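Local coordinates for protein Alpha/beta hydrolase (Enterobacter asburiae, PDB 6KMO) that probably hydrolyses ester bonds, including those of lipids, as an esterase or lipase of the alpha/beta-hydrolase fold, at residues F102-G107 with V177-G182; E275-R280 with M305-G310. The protein carries 2 engineered substitutions. All blocks are in the same frame, centred on the assembly; numbering follows the deposited sequence. Where two conformers were deposited one is given.

From the N terminus, the chain runs through strand 99-105 into the loop at His106 and Gly107, then passes through 69 residues, among them helices 115-129 and 148-163 and strand 132-136, before strand 174-179 returns beside it. Contact 1 closes that loop, joining two adjacent parallel strands of the central sheet to the turn before helix 181-195. Contact 2 closes a second, shorter loop of 24 residues: the rest of helix 280-292 and strand 297-302 lie between its segments, which follow neighbouring parallel strands, 269-274 and 297-302. The loops follow in series, neither nested nor crossed. Their ends meet where Ser180 packs against His307 and Asn179 ND2 probably hydrogen-bonds Asp308 OD1, in the probable active site.

Contact 1: residues F102-G107 with V177-G182; sequences FMFFHG and VGNSVG
Met103 and Phe105 use their backbones to hold Val177 in parallel-strand register. Met103 O accepts from Val177 N at 2.9 Å, and Val177 O accepts from Phe105 N in a straighter bond (164°). Beyond this pair the ladder weakens: Asn179 N reaches Phe105 O only in a weak bond of 3.4 Å. The same oxygen also receives a CA-H contact from Gly182 CA at 3.1 Å, a closeness between the segments that Gly182, without a side chain, allows.

Apolar contact centres on Val177. Its CG2 lies 3.5 Å from Phe102 CD1, while CG1, anti to the backbone N (chi1 179°), leans toward CD1 and CE1 of Phe104.

Polar side-chain contact belongs to Asn179. OD1 sits 3.4 Å from Phe104 CZ, with ring and amide planes 25° apart, and takes a weak bond from Gly107 N; ND2 is bonded to His118 and Asp308. His106 ND1 ties down Gly107 O, 2.7 Å away and in the ring plane.

Beside the His-Gly loop, firm strand bonds thus give way to weak N-H bonds and close glycine contacts, which implies that the probable nucleophile elbow, Gly178 to Gly182, is positioned here more by tight packing than by strong hydrogen bonds.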
ATOM      1  N   PHE A 102      -8.715   3.311  18.086  1.00  6.85           N
ATOM      2  CA  PHE A 102      -8.655   4.419  17.151  1.00  6.12           C
ATOM      3  C   PHE A 102     -10.014   5.101  17.091  1.00  6.22           C
ATOM      4  O   PHE A 102     -11.055   4.436  17.051  1.00  6.70           O
ATOM      5  CB  PHE A 102      -8.178   4.028  15.738  1.00  6.80           C
ATOM      6  CG  PHE A 102      -8.973   2.952  15.067  1.00  7.65           C
ATOM      7  CD1 PHE A 102      -9.966   3.253  14.155  1.00  6.65           C
ATOM      8  CD2 PHE A 102      -8.668   1.621  15.284  1.00  9.12           C
ATOM      9  CE1 PHE A 102     -10.655   2.254  13.503  1.00  7.28           C
ATOM     10  CE2 PHE A 102      -9.355   0.616  14.628  1.00  9.20           C
ATOM     11  CZ  PHE A 102     -10.362   0.931  13.749  1.00  7.61           C
ATOM     12  N   MET A 103     -10.008   6.422  17.074  1.00  5.33           N
ATOM     13  CA  MET A 103     -11.207   7.169  16.725  1.00  5.81           C
ATOM     14  C   MET A 103     -11.488   6.928  15.249  1.00  5.86           C
ATOM     15  O   MET A 103     -10.561   6.760  14.445  1.00  6.34           O
ATOM     16  CB  MET A 103     -11.004   8.661  16.981  1.00  6.02           C
ATOM     17  CG  MET A 103     -10.450   8.991  18.371  1.00  5.74           C
ATOM     18  SD  MET A 103     -11.417   8.364  19.849  1.00  1.59           S
ATOM     19  CE  MET A 103     -13.001   9.213  19.515  1.00  9.40           C
ATOM     20  N   PHE A 104     -12.771   6.887  14.896  1.00  6.17           N
ATOM     21  CA  PHE A 104     -13.176   6.702  13.511  1.00  5.93           C
ATOM     22  C   PHE A 104     -14.089   7.838  13.082  1.00  6.09           C
ATOM     23  O   PHE A 104     -15.183   8.006  13.640  1.00  6.26           O
ATOM     24  CB  PHE A 104     -13.836   5.354  13.218  1.00  5.92           C
ATOM     25  CG  PHE A 104     -14.063   5.170  11.745  1.00  6.19           C
ATOM     26  CD1 PHE A 104     -13.062   4.673  10.934  1.00  6.73           C
ATOM     27  CD2 PHE A 104     -15.228   5.632  11.156  1.00  5.85           C
ATOM     28  CE1 PHE A 104     -13.233   4.591   9.567  1.00  6.80           C
ATOM     29  CE2 PHE A 104     -15.404   5.568   9.803  1.00  6.18           C
ATOM     30  CZ  PHE A 104     -14.406   5.042   8.996  1.00  6.00           C
ATOM     31  N   PHE A 105     -13.639   8.605  12.080  1.00  4.62           N
ATOM     32  CA  PHE A 105     -14.337   9.758  11.535  1.00  5.32           C
ATOM     33  C   PHE A 105     -14.838   9.377  10.148  1.00  5.43           C
ATOM     34  O   PHE A 105     -14.046   9.155   9.231  1.00  5.59           O
ATOM     35  CB  PHE A 105     -13.389  10.958  11.506  1.00  5.49           C
ATOM     36  CG  PHE A 105     -12.754  11.258  12.838  1.00  5.47           C
ATOM     37  CD1 PHE A 105     -13.503  11.254  14.006  1.00  6.75           C
ATOM     38  CD2 PHE A 105     -11.417  11.558  12.920  1.00  6.60           C
ATOM     39  CE1 PHE A 105     -12.914  11.526  15.231  1.00  7.56           C
ATOM     40  CE2 PHE A 105     -10.827  11.837  14.141  1.00  7.06           C
ATOM     41  CZ  PHE A 105     -11.590  11.810  15.309  1.00  6.94           C
ATOM     42  N   HIS A 106     -16.154   9.300   9.996  1.00  6.01           N
ATOM     43  CA  HIS A 106     -16.745   8.855   8.748  1.00  5.00           C
ATOM     44  C   HIS A 106     -16.688   9.942   7.679  1.00  5.92           C
ATOM     45  O   HIS A 106     -16.588  11.135   7.962  1.00  6.01           O
ATOM     46  CB  HIS A 106     -18.175   8.366   8.965  1.00  5.78           C
ATOM     47  CG  HIS A 106     -19.201   9.442   9.164  1.00  5.61           C
ATOM     48  ND1 HIS A 106     -19.759  10.124   8.106  1.00  6.23           N
ATOM     49  CD2 HIS A 106     -19.829   9.893  10.275  1.00  6.22           C
ATOM     50  CE1 HIS A 106     -20.669  10.965   8.557  1.00  6.20           C
ATOM     51  NE2 HIS A 106     -20.728  10.850   9.870  1.00  6.72           N
ATOM     52  N   GLY A 107     -16.775   9.500   6.426  1.00  5.28           N
ATOM     53  CA  GLY A 107     -16.869  10.379   5.286  1.00  6.06           C
ATOM     54  C   GLY A 107     -18.293  10.567   4.805  1.00  6.57           C
ATOM     55  O   GLY A 107     -19.264  10.145   5.430  1.00  6.93           O
ATOM     56  N   VAL A 177      -8.478   7.614  12.632  1.00  5.36           N
ATOM     57  CA  VAL A 177      -8.719   6.998  11.327  1.00  5.39           C
ATOM     58  C   VAL A 177      -9.969   7.604  10.715  1.00  4.03           C
ATOM     59  O   VAL A 177     -10.971   7.832  11.401  1.00  5.47           O
ATOM     60  CB  VAL A 177      -8.904   5.473  11.463  1.00  4.92           C
ATOM     61  CG1 VAL A 177      -9.190   4.832  10.111  1.00  7.11           C
ATOM     62  CG2 VAL A 177      -7.669   4.821  12.111  1.00  6.79           C
ATOM     63  N   GLY A 178      -9.941   7.850   9.410  1.00  5.37           N
ATOM     64  CA  GLY A 178     -11.139   8.328   8.739  1.00  5.14           C
ATOM     65  C   GLY A 178     -10.963   8.329   7.238  1.00  5.34           C
ATOM     66  O   GLY A 178      -9.848   8.437   6.725  1.00  5.74           O
ATOM     67  N   ASN A 179     -12.102   8.250   6.548  1.00  5.23           N
ATOM     68  CA  ASN A 179     -12.137   8.248   5.081  1.00  5.96           C
ATOM     69  C   ASN A 179     -12.715   9.553   4.553  1.00  5.12           C
ATOM     70  O   ASN A 179     -13.725  10.044   5.064  1.00  5.56           O
ATOM     71  CB  ASN A 179     -12.976   7.084   4.524  1.00  5.09           C
ATOM     72  CG  ASN A 179     -14.411   7.072   5.030  1.00  5.82           C
ATOM     73  OD1 ASN A 179     -14.656   7.034   6.239  1.00  5.88           O
ATOM     74  ND2 ASN A 179     -15.370   7.069   4.110  1.00  6.75           N
ATOM     75  N   SER A 180     -12.049  10.122   3.543  0.69  5.35           N
ATOM     76  CA  SER A 180     -12.600  11.254   2.790  0.69  6.49           C
ATOM     77  C   SER A 180     -12.626  12.502   3.673  0.69  5.59           C
ATOM     78  O   SER A 180     -11.574  12.914   4.174  0.69  6.04           O
ATOM     79  CB  SER A 180     -13.951  10.874   2.203  0.69  6.34           C
ATOM     80  OG  SER A 180     -13.890   9.590   1.596  0.69  6.23           O
ATOM     81  N   VAL A 181     -13.793  13.110   3.910  1.00  5.38           N
ATOM     82  CA  VAL A 181     -13.844  14.199   4.884  1.00  4.89           C
ATOM     83  C   VAL A 181     -13.511  13.675   6.280  1.00  6.10           C
ATOM     84  O   VAL A 181     -13.097  14.455   7.145  1.00  5.20           O
ATOM     85  CB  VAL A 181     -15.149  15.017   4.899  1.00  5.70           C
ATOM     86  CG1 VAL A 181     -15.393  15.692   3.550  1.00  6.22           C
ATOM     87  CG2 VAL A 181     -16.342  14.213   5.387  1.00  7.19           C
ATOM     88  N   GLY A 182     -13.695  12.379   6.519  1.00  4.82           N
ATOM     89  CA  GLY A 182     -13.223  11.788   7.757  1.00  4.90           C
ATOM     90  C   GLY A 182     -11.714  11.795   7.867  1.00  5.36           C
ATOM     91  O   GLY A 182     -11.162  11.943   8.965  1.00  5.63           O
TER

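Contact 2: residues E275-R280 with M305-G310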
ATOM      1  N   GLU A 275      -6.157   5.935  -7.285  1.00  5.75           N
ATOM      2  CA  GLU A 275      -5.588   6.457  -8.529  1.00  5.44           C
ATOM      3  C   GLU A 275      -6.587   7.322  -9.294  1.00  5.87           C
ATOM      4  O   GLU A 275      -6.198   8.325  -9.898  1.00  6.57           O
ATOM      5  CB  GLU A 275      -5.086   5.312  -9.418  1.00  5.71           C
ATOM      6  CG  GLU A 275      -4.519   5.772 -10.763  1.00  6.14           C
ATOM      7  CD  GLU A 275      -4.139   4.637 -11.682  1.00  7.25           C
ATOM      8  OE1 GLU A 275      -4.719   3.533 -11.587  1.00  7.84           O
ATOM      9  OE2 GLU A 275      -3.233   4.878 -12.511  1.00 11.05           O
ATOM     10  N   LEU A 276      -7.863   6.943  -9.309  1.00  5.88           N
ATOM     11  CA  LEU A 276      -8.863   7.627 -10.134  1.00  6.25           C
ATOM     12  C   LEU A 276      -9.837   8.377  -9.239  1.00  8.07           C
ATOM     13  O   LEU A 276     -11.023   8.060  -9.206  1.00  9.58           O
ATOM     14  CB  LEU A 276      -9.578   6.628 -11.059  1.00  7.63           C
ATOM     15  CG  LEU A 276      -8.641   5.933 -12.066  1.00 10.16           C
ATOM     16  CD1 LEU A 276      -8.289   4.544 -11.594  1.00 11.39           C
ATOM     17  CD2 LEU A 276      -9.259   5.887 -13.467  1.00 11.66           C
ATOM     18  N   ASP A 277      -9.335   9.377  -8.516  1.00  8.64           N
ATOM     19  CA  ASP A 277     -10.078  10.146  -7.516  1.00  6.64           C
ATOM     20  C   ASP A 277      -9.681  11.604  -7.681  1.00  6.90           C
ATOM     21  O   ASP A 277      -8.493  11.927  -7.729  1.00  6.60           O
ATOM     22  CB  ASP A 277      -9.695   9.618  -6.122  1.00  7.99           C
ATOM     23  CG  ASP A 277     -10.431  10.284  -4.959  1.00  8.12           C
ATOM     24  OD1 ASP A 277     -11.144  11.290  -5.137  1.00  7.28           O
ATOM     25  OD2 ASP A 277     -10.296   9.752  -3.818  1.00  8.10           O
ATOM     26  N   VAL A 278     -10.676  12.494  -7.766  1.00  6.87           N
ATOM     27  CA  VAL A 278     -10.388  13.924  -7.811  1.00  6.80           C
ATOM     28  C   VAL A 278      -9.479  14.353  -6.659  1.00  5.91           C
ATOM     29  O   VAL A 278      -8.659  15.253  -6.827  1.00  6.45           O
ATOM     30  CB  VAL A 278     -11.671  14.782  -7.842  1.00  7.18           C
ATOM     31  CG1 VAL A 278     -12.438  14.562  -9.145  1.00  7.48           C
ATOM     32  CG2 VAL A 278     -12.559  14.526  -6.634  1.00  6.45           C
ATOM     33  N   LEU A 279      -9.615  13.731  -5.488  1.00  5.68           N
ATOM     34  CA  LEU A 279      -8.865  14.081  -4.290  1.00  5.49           C
ATOM     35  C   LEU A 279      -7.466  13.483  -4.255  1.00  5.66           C
ATOM     36  O   LEU A 279      -6.706  13.763  -3.329  1.00  5.74           O
ATOM     37  CB  LEU A 279      -9.625  13.603  -3.051  1.00  6.18           C
ATOM     38  CG  LEU A 279     -11.055  14.112  -2.894  1.00  5.90           C
ATOM     39  CD1 LEU A 279     -11.652  13.465  -1.663  1.00  8.10           C
ATOM     40  CD2 LEU A 279     -11.116  15.619  -2.847  1.00  7.35           C
ATOM     41  N   ARG A 280      -7.091  12.663  -5.234  1.00  5.49           N
ATOM     42  CA  ARG A 280      -5.813  11.962  -5.157  1.00  5.58           C
ATOM     43  C   ARG A 280      -4.649  12.922  -4.955  1.00  5.89           C
ATOM     44  O   ARG A 280      -3.822  12.742  -4.056  1.00  6.18           O
ATOM     45  CB  ARG A 280      -5.602  11.180  -6.448  1.00  6.40           C
ATOM     46  CG  ARG A 280      -4.326  10.389  -6.495  1.00  7.33           C
ATOM     47  CD  ARG A 280      -4.051   9.965  -7.921  1.00  6.83           C
ATOM     48  NE  ARG A 280      -3.648  11.088  -8.745  1.00  6.97           N
ATOM     49  CZ  ARG A 280      -3.618  11.072 -10.076  1.00  8.50           C
ATOM     50  NH1 ARG A 280      -4.027  10.018 -10.754  1.00  8.12           N
ATOM     51  NH2 ARG A 280      -3.163  12.131 -10.725  1.00  9.38           N
ATOM     52  N   MET A 305      -8.425   2.229  -8.564  1.00  6.14           N
ATOM     53  CA  MET A 305      -9.488   2.469  -7.600  1.00  5.66           C
ATOM     54  C   MET A 305     -10.111   3.846  -7.793  1.00  5.45           C
ATOM     55  O   MET A 305      -9.457   4.807  -8.214  1.00  6.89           O
ATOM     56  CB  MET A 305      -8.957   2.377  -6.156  1.00  6.14           C
ATOM     57  CG  MET A 305      -8.515   1.003  -5.695  1.00  8.06           C
ATOM     58  SD  MET A 305      -9.843  -0.312  -5.761  1.00  0.32           S
ATOM     59  CE  MET A 305      -9.364  -1.168  -7.337  1.00  8.01           C
ATOM     60  N   ILE A 306     -11.388   3.928  -7.444  1.00  6.84           N
ATOM     61  CA  ILE A 306     -12.088   5.186  -7.318  1.00  5.89           C
ATOM     62  C   ILE A 306     -12.101   5.646  -5.866  1.00  5.70           C
ATOM     63  O   ILE A 306     -11.813   4.888  -4.940  1.00  5.89           O
ATOM     64  CB  ILE A 306     -13.544   5.085  -7.845  1.00  6.47           C
ATOM     65  CG1 ILE A 306     -14.292   3.952  -7.151  1.00  6.49           C
ATOM     66  CG2 ILE A 306     -13.557   4.941  -9.354  1.00  8.74           C
ATOM     67  CD1 ILE A 306     -15.775   3.970  -7.395  1.00 10.07           C
ATOM     68  N   HIS A 307     -12.474   6.905  -5.667  1.00  6.44           N
ATOM     69  CA  HIS A 307     -12.761   7.426  -4.341  1.00  6.05           C
ATOM     70  C   HIS A 307     -13.660   6.470  -3.563  1.00  6.23           C
ATOM     71  O   HIS A 307     -14.618   5.913  -4.092  1.00  6.73           O
ATOM     72  CB  HIS A 307     -13.456   8.785  -4.480  1.00  6.27           C
ATOM     73  CG  HIS A 307     -13.680   9.462  -3.175  1.00  7.81           C
ATOM     74  ND1 HIS A 307     -12.656  10.006  -2.439  1.00  7.97           N
ATOM     75  CD2 HIS A 307     -14.806   9.608  -2.432  1.00  9.80           C
ATOM     76  CE1 HIS A 307     -13.152  10.492  -1.306  1.00  8.78           C
ATOM     77  NE2 HIS A 307     -14.451  10.267  -1.286  1.00 10.10           N
ATOM     78  N   ASP A 308     -13.369   6.304  -2.270  1.00  5.63           N
ATOM     79  CA  ASP A 308     -14.208   5.501  -1.377  1.00  5.88           C
ATOM     80  C   ASP A 308     -14.210   4.022  -1.762  1.00  5.87           C
ATOM     81  O   ASP A 308     -15.122   3.277  -1.394  1.00  5.90           O
ATOM     82  CB  ASP A 308     -15.640   6.047  -1.270  1.00  6.76           C
ATOM     83  CG  ASP A 308     -15.839   6.957  -0.076  1.00  7.79           C
ATOM     84  OD1 ASP A 308     -15.121   6.851   0.954  1.00  8.08           O
ATOM     85  OD2 ASP A 308     -16.792   7.774  -0.153  1.00 10.48           O
ATOM     86  N   TYR A 309     -13.136   3.551  -2.399  1.00  4.99           N
ATOM     87  CA  TYR A 309     -13.048   2.138  -2.748  1.00  5.48           C
ATOM     88  C   TYR A 309     -13.245   1.264  -1.521  1.00  5.33           C
ATOM     89  O   TYR A 309     -13.936   0.241  -1.581  1.00  6.67           O
ATOM     90  CB  TYR A 309     -11.729   1.806  -3.461  1.00  5.64           C
ATOM     91  CG  TYR A 309     -10.438   2.130  -2.720  1.00  6.71           C
ATOM     92  CD1 TYR A 309      -9.827   3.353  -2.893  1.00  5.58           C
ATOM     93  CD2 TYR A 309      -9.823   1.206  -1.895  1.00  6.19           C
ATOM     94  CE1 TYR A 309      -8.642   3.669  -2.238  1.00  5.75           C
ATOM     95  CE2 TYR A 309      -8.627   1.510  -1.220  1.00  6.89           C
ATOM     96  CZ  TYR A 309      -8.045   2.751  -1.414  1.00  5.99           C
ATOM     97  OH  TYR A 309      -6.884   3.130  -0.763  1.00  7.18           O
ATOM     98  N   GLY A 310     -12.671   1.656  -0.380  1.00  5.61           N
ATOM     99  CA  GLY A 310     -12.791   0.838   0.815  1.00  6.83           C
ATOM    100  C   GLY A 310     -14.078   1.016   1.591  1.00  6.51           C
ATOM    101  O   GLY A 310     -14.330   0.254   2.530  1.00  7.12           O
TER
HETATM  102  O   HOH W   1     -13.255   8.554  -7.874  1.00  7.29           O
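What are probably the acid and histidine loops of an alpha/beta hydrolase meet here, with Asp277 and His307 facing each other in the loops that follow strands 269-274 and 305-306. His307 ND1 donates to Asp277 OD2 over 2.7 Å. The oxygen lies exactly in the imidazole plane, whereas the nitrogen comes to it on the syn side, 32° out of the carboxylate plane; the two flat groups are steeply turned, 72° apart. Asp277 reaches across because its CG stands anti to the backbone N (chi1 -178°).

The carboxylate is also held from its own loop. Leu279 N donates to Asp277 OD1 at 2.9 Å from above the carboxylate plane, a capping bond in the type I turn that leads into helix 280-292. This second grip should restrain the rotation of the group that orients His307. Leu279 adds an apolar touch, its CD1 lying obliquely 3.3 Å from His307 CE1, and the ring of Trp208 packs edge-to-face with the imidazole.

Before the pair in each segment, backbone links align the loops. Leu276 N donates to Met305 O at 2.9 Å. Further along, toward His307, a water bridges the segments, lying 2.6 Å from Leu276 O and accepting from His307 N at 2.9 Å.

At the far end, Glu275 OE2 forms a salt bridge with Arg288 of the second subunit. With the ring of His307 packed on Ser180, the arrangement is consistent with the Ser-His-Asp catalytic triad typical of alpha/beta-hydrolase esterases and lipases.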